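Local coordinates for protein phosphatidylinositol-specific phospholipase C (Listeria monocytogenes, PDB 2PLC) that belongs to the phosphatidylinositol-specific phospholipase C family, whose X domain adopts a fold of the TIM-barrel class, at residues K4-M7 with S8-D12; S83-L86 with E87-Q91; D258-K262 with Q263-N267. One frame throughout, in Å; residues are numbered along the deposited sequence.

All three contacts are local, each within one run of chain, and none touches another: nearest atoms lie about 6 Å apart between contacts 1 and 3 and about 14 Å between contacts 2 and 3. Contact 1 is a set of turns near the N terminus, its centre about 18 Å from that of the chain, held by backbone bonds and one serine hydroxyl. Contact 2 lies wholly within helix 82-95, where regular helical bonds are doubled by threonine hydroxyls. Contact 3 joins the loop after strand 253-257 to helix 262-269 and uses a water. Buried are Trp6, Met7, Leu10, Val85, Leu86, Ile89, Thr90, Pro260, Thr264 and Ile265; the charged Glu87, Glu261, Lys262 and Lys266 are exposed.

Contact 1 (K4-M7 with S8-D12)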
ATOM      1  N   LYS A   4       6.209  -3.332  15.092  1.00 33.18           N
ATOM      2  CA  LYS A   4       6.099  -4.684  14.552  1.00 33.17           C
ATOM      3  C   LYS A   4       4.704  -5.292  14.756  1.00 31.94           C
ATOM      4  O   LYS A   4       4.276  -6.152  13.984  1.00 33.26           O
ATOM      5  CB  LYS A   4       7.173  -5.573  15.178  1.00 37.53           C
ATOM      6  CG  LYS A   4       7.312  -6.939  14.538  1.00 48.97           C
ATOM      7  CD  LYS A   4       8.564  -7.645  15.029  1.00 60.71           C
ATOM      8  CE  LYS A   4       8.514  -7.908  16.528  1.00 63.52           C
ATOM      9  NZ  LYS A   4       9.790  -8.502  17.023  1.00 68.23           N
ATOM     10  N   GLN A   5       3.992  -4.823  15.782  1.00 34.53           N
ATOM     11  CA  GLN A   5       2.651  -5.323  16.081  1.00 33.15           C
ATOM     12  C   GLN A   5       1.713  -4.213  16.540  1.00 29.45           C
ATOM     13  O   GLN A   5       0.924  -4.410  17.460  1.00 32.26           O
ATOM     14  CB  GLN A   5       2.716  -6.400  17.169  1.00 37.57           C
ATOM     15  CG  GLN A   5       3.589  -7.595  16.820  1.00 50.26           C
ATOM     16  CD  GLN A   5       3.488  -8.716  17.833  1.00 54.30           C
ATOM     17  OE1 GLN A   5       3.236  -8.481  19.016  1.00 55.06           O
ATOM     18  NE2 GLN A   5       3.678  -9.949  17.370  1.00 55.71           N
ATOM     19  N   TRP A   6       1.770  -3.060  15.877  1.00 28.84           N
ATOM     20  CA  TRP A   6       0.927  -1.929  16.261  1.00 22.78           C
ATOM     21  C   TRP A   6      -0.574  -2.122  16.064  1.00 26.05           C
ATOM     22  O   TRP A   6      -1.362  -1.653  16.884  1.00 31.17           O
ATOM     23  CB  TRP A   6       1.393  -0.632  15.588  1.00 23.14           C
ATOM     24  CG  TRP A   6       1.205  -0.556  14.082  1.00 24.34           C
ATOM     25  CD1 TRP A   6       2.072  -1.001  13.119  1.00 25.78           C
ATOM     26  CD2 TRP A   6       0.129   0.090  13.382  1.00 25.87           C
ATOM     27  NE1 TRP A   6       1.610  -0.659  11.867  1.00 19.63           N
ATOM     28  CE2 TRP A   6       0.421   0.009  11.998  1.00 23.36           C
ATOM     29  CE3 TRP A   6      -1.049   0.734  13.788  1.00 21.57           C
ATOM     30  CZ2 TRP A   6      -0.422   0.549  11.022  1.00 21.37           C
ATOM     31  CZ3 TRP A   6      -1.886   1.270  12.818  1.00 21.47           C
ATOM     32  CH2 TRP A   6      -1.568   1.175  11.449  1.00 22.24           C
ATOM     33  N   MET A   7      -0.973  -2.827  15.007  1.00 23.57           N
ATOM     34  CA  MET A   7      -2.397  -3.052  14.739  1.00 28.18           C
ATOM     35  C   MET A   7      -3.070  -4.007  15.722  1.00 29.32           C
ATOM     36  O   MET A   7      -4.283  -3.948  15.916  1.00 30.39           O
ATOM     37  CB  MET A   7      -2.617  -3.555  13.309  1.00 25.12           C
ATOM     38  CG  MET A   7      -2.165  -2.585  12.233  1.00 21.28           C
ATOM     39  SD  MET A   7      -2.581  -3.164  10.601  1.00 23.53           S
ATOM     40  CE  MET A   7      -3.723  -1.927  10.072  1.00 25.45           C
ATOM     41  N   SER A   8      -2.286  -4.889  16.333  1.00 33.94           N
ATOM     42  CA  SER A   8      -2.816  -5.853  17.291  1.00 34.10           C
ATOM     43  C   SER A   8      -3.381  -5.149  18.522  1.00 32.90           C
ATOM     44  O   SER A   8      -4.269  -5.674  19.192  1.00 41.44           O
ATOM     45  CB  SER A   8      -1.720  -6.827  17.723  1.00 31.36           C
ATOM     46  OG  SER A   8      -0.712  -6.162  18.456  1.00 38.76           O
ATOM     47  N   ALA A   9      -2.862  -3.957  18.805  1.00 31.53           N
ATOM     48  CA  ALA A   9      -3.294  -3.163  19.951  1.00 32.34           C
ATOM     49  C   ALA A   9      -4.543  -2.314  19.677  1.00 36.30           C
ATOM     50  O   ALA A   9      -4.961  -1.519  20.522  1.00 43.31           O
ATOM     51  CB  ALA A   9      -2.149  -2.282  20.430  1.00 28.18           C
ATOM     52  N   LEU A  10      -5.134  -2.486  18.498  1.00 35.31           N
ATOM     53  CA  LEU A  10      -6.332  -1.744  18.123  1.00 33.68           C
ATOM     54  C   LEU A  10      -7.560  -2.619  18.331  1.00 36.96           C
ATOM     55  O   LEU A  10      -7.460  -3.846  18.339  1.00 37.24           O
ATOM     56  CB  LEU A  10      -6.250  -1.291  16.658  1.00 32.93           C
ATOM     57  CG  LEU A  10      -5.243  -0.200  16.276  1.00 29.92           C
ATOM     58  CD1 LEU A  10      -5.242  -0.010  14.768  1.00 20.77           C
ATOM     59  CD2 LEU A  10      -5.580   1.105  16.981  1.00 27.20           C
ATOM     60  N   PRO A  11      -8.736  -1.998  18.513  1.00 38.53           N
ATOM     61  CA  PRO A  11      -9.988  -2.730  18.723  1.00 35.16           C
ATOM     62  C   PRO A  11     -10.413  -3.530  17.498  1.00 36.35           C
ATOM     63  O   PRO A  11     -10.288  -3.052  16.371  1.00 32.04           O
ATOM     64  CB  PRO A  11     -10.993  -1.611  19.005  1.00 37.03           C
ATOM     65  CG  PRO A  11     -10.150  -0.508  19.563  1.00 39.82           C
ATOM     66  CD  PRO A  11      -8.949  -0.548  18.666  1.00 39.71           C
ATOM     67  N   ASP A  12     -10.927  -4.738  17.728  1.00 31.90           N
ATOM     68  CA  ASP A  12     -11.407  -5.608  16.651  1.00 31.86           C
ATOM     69  C   ASP A  12     -12.568  -4.973  15.895  1.00 34.09           C
ATOM     70  O   ASP A  12     -12.811  -5.281  14.726  1.00 37.53           O
ATOM     71  CB  ASP A  12     -11.875  -6.951  17.214  1.00 39.27           C
ATOM     72  CG  ASP A  12     -10.741  -7.926  17.424  1.00 45.82           C
ATOM     73  OD1 ASP A  12      -9.721  -7.549  18.037  1.00 53.54           O
ATOM     74  OD2 ASP A  12     -10.872  -9.082  16.978  1.00 54.74           O
TER
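Between Gln5 and Leu10 the backbone winds through consecutive turns, closed by weak bonds from Ser8 N to Gln5 O and from Ala9 N to Trp6 O and by a firmer one, 3.1 Å, from Leu10 N to Met7 O. These are i to i+3 turns in the loop that precedes strand 20-24. The hydroxyl of Ser8 adds the shortest polar link: OG, folded back between its own backbone N and carbonyl carbon (chi1 66°), donates to Gln5 O at 2.6 Å, tilted 23° from the carbonyl plane. Gln5 O thus receives both the hydroxyl and the weak amide bond of the same serine, while the Gln5 amide turns elsewhere, NE2 bonding to Asn96. Glu99 takes the backbone N-H groups of Met7 and Ser8 with its two carboxylate oxygens, and Arg149 binds the carbonyls of Met7 and Leu10. Trp6 and Leu10 make the apolar part. The indole donates through NE1 to Gly57 O, and Met7 CG sits 3.5 Å above the ring, over its centre. Leu10 comes to the indole at a slant, its CD1 lying 4.1 Å from Trp6 CZ3.

Contact 2 (S83-L86 with E87-Q91)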
ATOM      1  N   SER A  83       6.315 -14.975  -5.788  1.00 17.86           N
ATOM      2  CA  SER A  83       6.349 -16.064  -4.814  1.00 17.82           C
ATOM      3  C   SER A  83       7.208 -15.656  -3.629  1.00 22.35           C
ATOM      4  O   SER A  83       6.891 -15.975  -2.480  1.00 27.02           O
ATOM      5  CB  SER A  83       6.900 -17.348  -5.445  1.00 24.04           C
ATOM      6  OG  SER A  83       8.231 -17.170  -5.897  1.00 34.53           O
ATOM      7  N   GLY A  84       8.280 -14.917  -3.916  1.00 21.80           N
ATOM      8  CA  GLY A  84       9.167 -14.456  -2.862  1.00 20.80           C
ATOM      9  C   GLY A  84       8.455 -13.448  -1.986  1.00 17.93           C
ATOM     10  O   GLY A  84       8.534 -13.506  -0.754  1.00 25.80           O
ATOM     11  N   VAL A  85       7.744 -12.526  -2.630  1.00 15.90           N
ATOM     12  CA  VAL A  85       6.987 -11.491  -1.929  1.00 14.19           C
ATOM     13  C   VAL A  85       5.910 -12.131  -1.045  1.00 10.56           C
ATOM     14  O   VAL A  85       5.806 -11.812   0.140  1.00 19.21           O
ATOM     15  CB  VAL A  85       6.328 -10.510  -2.935  1.00 16.35           C
ATOM     16  CG1 VAL A  85       5.419  -9.534  -2.214  1.00 12.90           C
ATOM     17  CG2 VAL A  85       7.399  -9.750  -3.690  1.00 14.89           C
ATOM     18  N   LEU A  86       5.131 -13.049  -1.617  1.00 15.00           N
ATOM     19  CA  LEU A  86       4.075 -13.730  -0.876  1.00 10.64           C
ATOM     20  C   LEU A  86       4.605 -14.507   0.317  1.00 14.28           C
ATOM     21  O   LEU A  86       3.983 -14.502   1.381  1.00 16.49           O
ATOM     22  CB  LEU A  86       3.271 -14.658  -1.791  1.00 15.76           C
ATOM     23  CG  LEU A  86       2.442 -13.934  -2.852  1.00 15.97           C
ATOM     24  CD1 LEU A  86       1.640 -14.930  -3.672  1.00 16.88           C
ATOM     25  CD2 LEU A  86       1.519 -12.925  -2.183  1.00  9.77           C
ATOM     26  N   GLU A  87       5.764 -15.146   0.163  1.00 13.26           N
ATOM     27  CA  GLU A  87       6.334 -15.908   1.271  1.00 15.22           C
ATOM     28  C   GLU A  87       6.781 -14.983   2.392  1.00 19.54           C
ATOM     29  O   GLU A  87       6.648 -15.309   3.573  1.00 28.09           O
ATOM     30  CB  GLU A  87       7.501 -16.780   0.819  1.00 18.93           C
ATOM     31  CG  GLU A  87       8.236 -17.398   1.994  1.00 18.37           C
ATOM     32  CD  GLU A  87       9.064 -18.585   1.617  1.00 24.29           C
ATOM     33  OE1 GLU A  87      10.200 -18.392   1.139  1.00 28.75           O
ATOM     34  OE2 GLU A  87       8.577 -19.717   1.816  1.00 22.67           O
ATOM     35  N   THR A  88       7.304 -13.824   2.017  1.00 17.05           N
ATOM     36  CA  THR A  88       7.750 -12.846   2.993  1.00 14.64           C
ATOM     37  C   THR A  88       6.555 -12.298   3.765  1.00 17.93           C
ATOM     38  O   THR A  88       6.567 -12.286   4.993  1.00 19.81           O
ATOM     39  CB  THR A  88       8.504 -11.684   2.316  1.00 19.16           C
ATOM     40  OG1 THR A  88       9.660 -12.191   1.633  1.00 14.17           O
ATOM     41  CG2 THR A  88       8.946 -10.656   3.354  1.00 23.57           C
ATOM     42  N   ILE A  89       5.522 -11.860   3.043  1.00 20.04           N
ATOM     43  CA  ILE A  89       4.314 -11.304   3.663  1.00 22.50           C
ATOM     44  C   ILE A  89       3.692 -12.329   4.604  1.00 22.10           C
ATOM     45  O   ILE A  89       3.345 -12.029   5.747  1.00 26.70           O
ATOM     46  CB  ILE A  89       3.237 -10.960   2.618  1.00 22.69           C
ATOM     47  CG1 ILE A  89       3.808 -10.090   1.503  1.00 27.24           C
ATOM     48  CG2 ILE A  89       2.073 -10.267   3.296  1.00 28.07           C
ATOM     49  CD1 ILE A  89       4.490  -8.855   1.993  1.00 36.92           C
ATOM     50  N   THR A  90       3.546 -13.541   4.086  1.00 22.93           N
ATOM     51  CA  THR A  90       2.971 -14.659   4.814  1.00 25.51           C
ATOM     52  C   THR A  90       3.750 -15.017   6.080  1.00 26.79           C
ATOM     53  O   THR A  90       3.150 -15.275   7.121  1.00 33.14           O
ATOM     54  CB  THR A  90       2.842 -15.856   3.877  1.00 21.30           C
ATOM     55  OG1 THR A  90       1.787 -15.591   2.950  1.00 33.05           O
ATOM     56  CG2 THR A  90       2.535 -17.110   4.634  1.00 41.10           C
ATOM     57  N   GLN A  91       5.078 -15.011   6.003  1.00 26.24           N
ATOM     58  CA  GLN A  91       5.902 -15.314   7.168  1.00 27.36           C
ATOM     59  C   GLN A  91       5.728 -14.245   8.238  1.00 28.79           C
ATOM     60  O   GLN A  91       5.752 -14.543   9.434  1.00 35.77           O
ATOM     61  CB  GLN A  91       7.378 -15.436   6.779  1.00 35.65           C
ATOM     62  CG  GLN A  91       7.729 -16.747   6.092  1.00 57.09           C
ATOM     63  CD  GLN A  91       7.384 -17.966   6.939  1.00 66.86           C
ATOM     64  OE1 GLN A  91       8.005 -18.213   7.975  1.00 74.85           O
ATOM     65  NE2 GLN A  91       6.388 -18.730   6.503  1.00 68.46           N
TER
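Glu87 opens the second half of this contact by donating from its backbone N to Ser83 O at 3.0 Å, one of the i to i+4 bonds that define the alpha-helix 82-95 in the X domain, a family of the TIM-barrel clan. Its side chain starts beside that carbonyl, CB lying 3.5 Å from Ser83 O, and then runs out to the exposed side of the helix. One residue on, Thr88 grips Gly84 O twice. Thr88 N donates to Gly84 O at 3.0 Å. Thr88 OG1 reaches Gly84 O at 2.9 Å, from the opposite face of the carbonyl plane. OG1 is brought back over the preceding turn because it stands anti to its own carbonyl carbon (chi1 -60°), and the hydroxyl is thereby satisfied within the helix; the side chain also touches Leu50 and Tyr51 of helix 50-55. At Ile89 the N-H bond to Val85 O is nearly straight, 173° at the hydrogen, and lies close to the line of the C=O bond. The Ile89 and Val85 side chains lie side by side and point the same way, with CG1 of each 4.1 Å apart. Both are buried: they face Leu50 of helix 50-55 and reach strand 60-65, Val85 at Ile63 and Ile89 at Ile61, so this side of the helix packs on the sheet. Thr90, two residues on from Thr88 and so roughly on the other side of the helix, repeats the arrangement, touching Tyr126 and Tyr129, while Leu86 packs on helix 114-125 through Leu122 and Ile123. Leu86 O accepts both Thr90 N and Thr90 OG1, again from opposite faces of its plane, the hydroxyl bond being 2.9 Å long.

Contact 3 (D258-K262 with Q263-N267); sequences DFPEK and QTIKN
Pro260 and Ile265 meet across the start of helix 262-269, the pyrrolidine ring lying at a slant to the isoleucine chain with Pro260 CB 4.0 Å from Ile265 CG1. Ile265 keeps CG1 anti to its carbonyl carbon (chi1 -61°) and extends CD1 from there (chi2 167°), which lays the longer branch along the preceding turn, CG1 3.3 Å from Glu261 O and CD1 also reaching the proline. Ile265 N donates to Glu261 O at 3.1 Å, making the first turn of the helix. Glu261 occupies the N-cap position, yet its side chain leads outward, and only its CB comes near Thr264. A water joins these two residues instead: it accepts from Glu261 N at 3.0 Å and donates to Thr264 OG1 at 2.9 Å. The threonine hydroxyl stands beside its own backbone N, on the side facing the loop, where it meets both the water and Glu238. The CB of Lys262 points away from 263-267, while the Lys262 carbonyl accepts Lys266 N. Lys266 CG passes Lys262 O at 3.5 Å before the chain continues outward. Helix 226-246 flanks one side, supplying Glu238 to Thr264 and meeting Glu261 through Asn235, Gln263 through Glu238 and Asn267 through Leu242; Pro260 and Ile265 instead rest on Thr24 and Pro22 of strand 20-24, which runs parallel to and pairs with strand 253-257.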
ATOM      1  N   ASP A 258       7.565   7.492  -0.488  1.00 14.54           N
ATOM      2  CA  ASP A 258       8.831   7.070  -1.074  1.00 14.78           C
ATOM      3  C   ASP A 258       9.802   7.414   0.050  1.00 17.46           C
ATOM      4  O   ASP A 258       9.606   8.415   0.746  1.00 18.61           O
ATOM      5  CB  ASP A 258       9.219   7.929  -2.276  1.00 12.58           C
ATOM      6  CG  ASP A 258       8.496   7.544  -3.540  1.00 16.86           C
ATOM      7  OD1 ASP A 258       8.036   6.387  -3.656  1.00 18.97           O
ATOM      8  OD2 ASP A 258       8.412   8.410  -4.436  1.00 17.89           O
ATOM      9  N   PHE A 259      10.808   6.567   0.257  1.00 20.58           N
ATOM     10  CA  PHE A 259      11.833   6.777   1.280  1.00 18.18           C
ATOM     11  C   PHE A 259      11.328   7.221   2.663  1.00 18.86           C
ATOM     12  O   PHE A 259      11.801   8.218   3.211  1.00 18.45           O
ATOM     13  CB  PHE A 259      12.874   7.788   0.776  1.00 16.22           C
ATOM     14  CG  PHE A 259      13.576   7.368  -0.480  1.00 14.21           C
ATOM     15  CD1 PHE A 259      14.604   6.438  -0.437  1.00 13.82           C
ATOM     16  CD2 PHE A 259      13.234   7.930  -1.702  1.00  9.50           C
ATOM     17  CE1 PHE A 259      15.287   6.078  -1.595  1.00 16.37           C
ATOM     18  CE2 PHE A 259      13.906   7.580  -2.861  1.00 10.87           C
ATOM     19  CZ  PHE A 259      14.938   6.651  -2.811  1.00 14.04           C
ATOM     20  N   PRO A 260      10.361   6.495   3.244  1.00 18.38           N
ATOM     21  CA  PRO A 260       9.886   6.923   4.561  1.00 20.80           C
ATOM     22  C   PRO A 260      10.891   6.612   5.656  1.00 22.22           C
ATOM     23  O   PRO A 260      11.554   5.578   5.624  1.00 24.52           O
ATOM     24  CB  PRO A 260       8.624   6.090   4.744  1.00 23.97           C
ATOM     25  CG  PRO A 260       8.967   4.813   4.024  1.00 16.47           C
ATOM     26  CD  PRO A 260       9.599   5.332   2.761  1.00 15.16           C
ATOM     27  N   GLU A 261      11.025   7.529   6.607  1.00 24.41           N
ATOM     28  CA  GLU A 261      11.926   7.334   7.737  1.00 26.36           C
ATOM     29  C   GLU A 261      11.172   6.667   8.883  1.00 27.64           C
ATOM     30  O   GLU A 261       9.952   6.805   8.999  1.00 26.56           O
ATOM     31  CB  GLU A 261      12.504   8.668   8.194  1.00 25.61           C
ATOM     32  CG  GLU A 261      13.405   9.300   7.164  1.00 40.63           C
ATOM     33  CD  GLU A 261      14.103  10.528   7.689  1.00 56.45           C
ATOM     34  OE1 GLU A 261      13.437  11.581   7.828  1.00 66.57           O
ATOM     35  OE2 GLU A 261      15.319  10.436   7.966  1.00 62.10           O
ATOM     36  N   LYS A 262      11.908   5.927   9.710  1.00 27.60           N
ATOM     37  CA  LYS A 262      11.343   5.216  10.861  1.00 29.04           C
ATOM     38  C   LYS A 262      10.505   6.148  11.734  1.00 25.13           C
ATOM     39  O   LYS A 262       9.454   5.760  12.242  1.00 25.09           O
ATOM     40  CB  LYS A 262      12.469   4.635  11.720  1.00 34.05           C
ATOM     41  CG  LYS A 262      13.448   3.715  11.008  1.00 33.75           C
ATOM     42  CD  LYS A 262      12.990   2.268  11.023  1.00 44.36           C
ATOM     43  CE  LYS A 262      14.124   1.322  10.643  1.00 42.13           C
ATOM     44  NZ  LYS A 262      15.229   1.341  11.646  1.00 51.49           N
ATOM     45  N   GLN A 263      10.998   7.374  11.899  1.00 27.57           N
ATOM     46  CA  GLN A 263      10.361   8.424  12.704  1.00 29.24           C
ATOM     47  C   GLN A 263       8.988   8.807  12.157  1.00 29.71           C
ATOM     48  O   GLN A 263       7.999   8.870  12.895  1.00 23.12           O
ATOM     49  CB  GLN A 263      11.265   9.664  12.707  1.00 45.24           C
ATOM     50  CG  GLN A 263      10.743  10.859  13.488  1.00 59.82           C
ATOM     51  CD  GLN A 263      11.103  10.798  14.958  1.00 71.46           C
ATOM     52  OE1 GLN A 263      10.642   9.915  15.687  1.00 76.04           O
ATOM     53  NE2 GLN A 263      11.936  11.738  15.403  1.00 69.88           N
ATOM     54  N   THR A 264       8.950   9.078  10.855  1.00 23.93           N
ATOM     55  CA  THR A 264       7.727   9.468  10.167  1.00 25.18           C
ATOM     56  C   THR A 264       6.673   8.371  10.255  1.00 22.55           C
ATOM     57  O   THR A 264       5.495   8.652  10.463  1.00 27.86           O
ATOM     58  CB  THR A 264       8.001   9.779   8.682  1.00 23.43           C
ATOM     59  OG1 THR A 264       9.142  10.638   8.574  1.00 27.36           O
ATOM     60  CG2 THR A 264       6.805  10.470   8.052  1.00 23.63           C
ATOM     61  N   ILE A 265       7.102   7.124  10.086  1.00 19.57           N
ATOM     62  CA  ILE A 265       6.200   5.981  10.143  1.00 17.71           C
ATOM     63  C   ILE A 265       5.561   5.866  11.530  1.00 22.75           C
ATOM     64  O   ILE A 265       4.352   5.650  11.647  1.00 25.75           O
ATOM     65  CB  ILE A 265       6.941   4.674   9.780  1.00 18.50           C
ATOM     66  CG1 ILE A 265       7.482   4.765   8.349  1.00  9.06           C
ATOM     67  CG2 ILE A 265       6.007   3.473   9.914  1.00 10.79           C
ATOM     68  CD1 ILE A 265       8.479   3.673   7.984  1.00 16.18           C
ATOM     69  N   LYS A 266       6.367   6.047  12.574  1.00 23.64           N
ATOM     70  CA  LYS A 266       5.874   5.968  13.947  1.00 29.93           C
ATOM     71  C   LYS A 266       4.843   7.047  14.254  1.00 25.55           C
ATOM     72  O   LYS A 266       3.823   6.779  14.883  1.00 33.45           O
ATOM     73  CB  LYS A 266       7.026   6.087  14.952  1.00 35.67           C
ATOM     74  CG  LYS A 266       7.828   4.815  15.171  1.00 44.91           C
ATOM     75  CD  LYS A 266       8.822   5.000  16.308  1.00 53.12           C
ATOM     76  CE  LYS A 266       9.624   3.736  16.577  1.00 59.45           C
ATOM     77  NZ  LYS A 266      10.591   3.922  17.700  1.00 66.40           N
ATOM     78  N   ASN A 267       5.121   8.271  13.819  1.00 23.61           N
ATOM     79  CA  ASN A 267       4.214   9.383  14.065  1.00 24.42           C
ATOM     80  C   ASN A 267       2.876   9.242  13.361  1.00 22.92           C
ATOM     81  O   ASN A 267       1.860   9.726  13.858  1.00 22.19           O
ATOM     82  CB  ASN A 267       4.891  10.712  13.723  1.00 28.98           C
ATOM     83  CG  ASN A 267       5.921  11.111  14.758  1.00 28.21           C
ATOM     84  OD1 ASN A 267       5.911  10.603  15.876  1.00 29.56           O
ATOM     85  ND2 ASN A 267       6.809  12.026  14.397  1.00 28.11           N
TER
HETATM   86  O   HOH W   1      10.603  10.467   6.037  1.00 36.06           O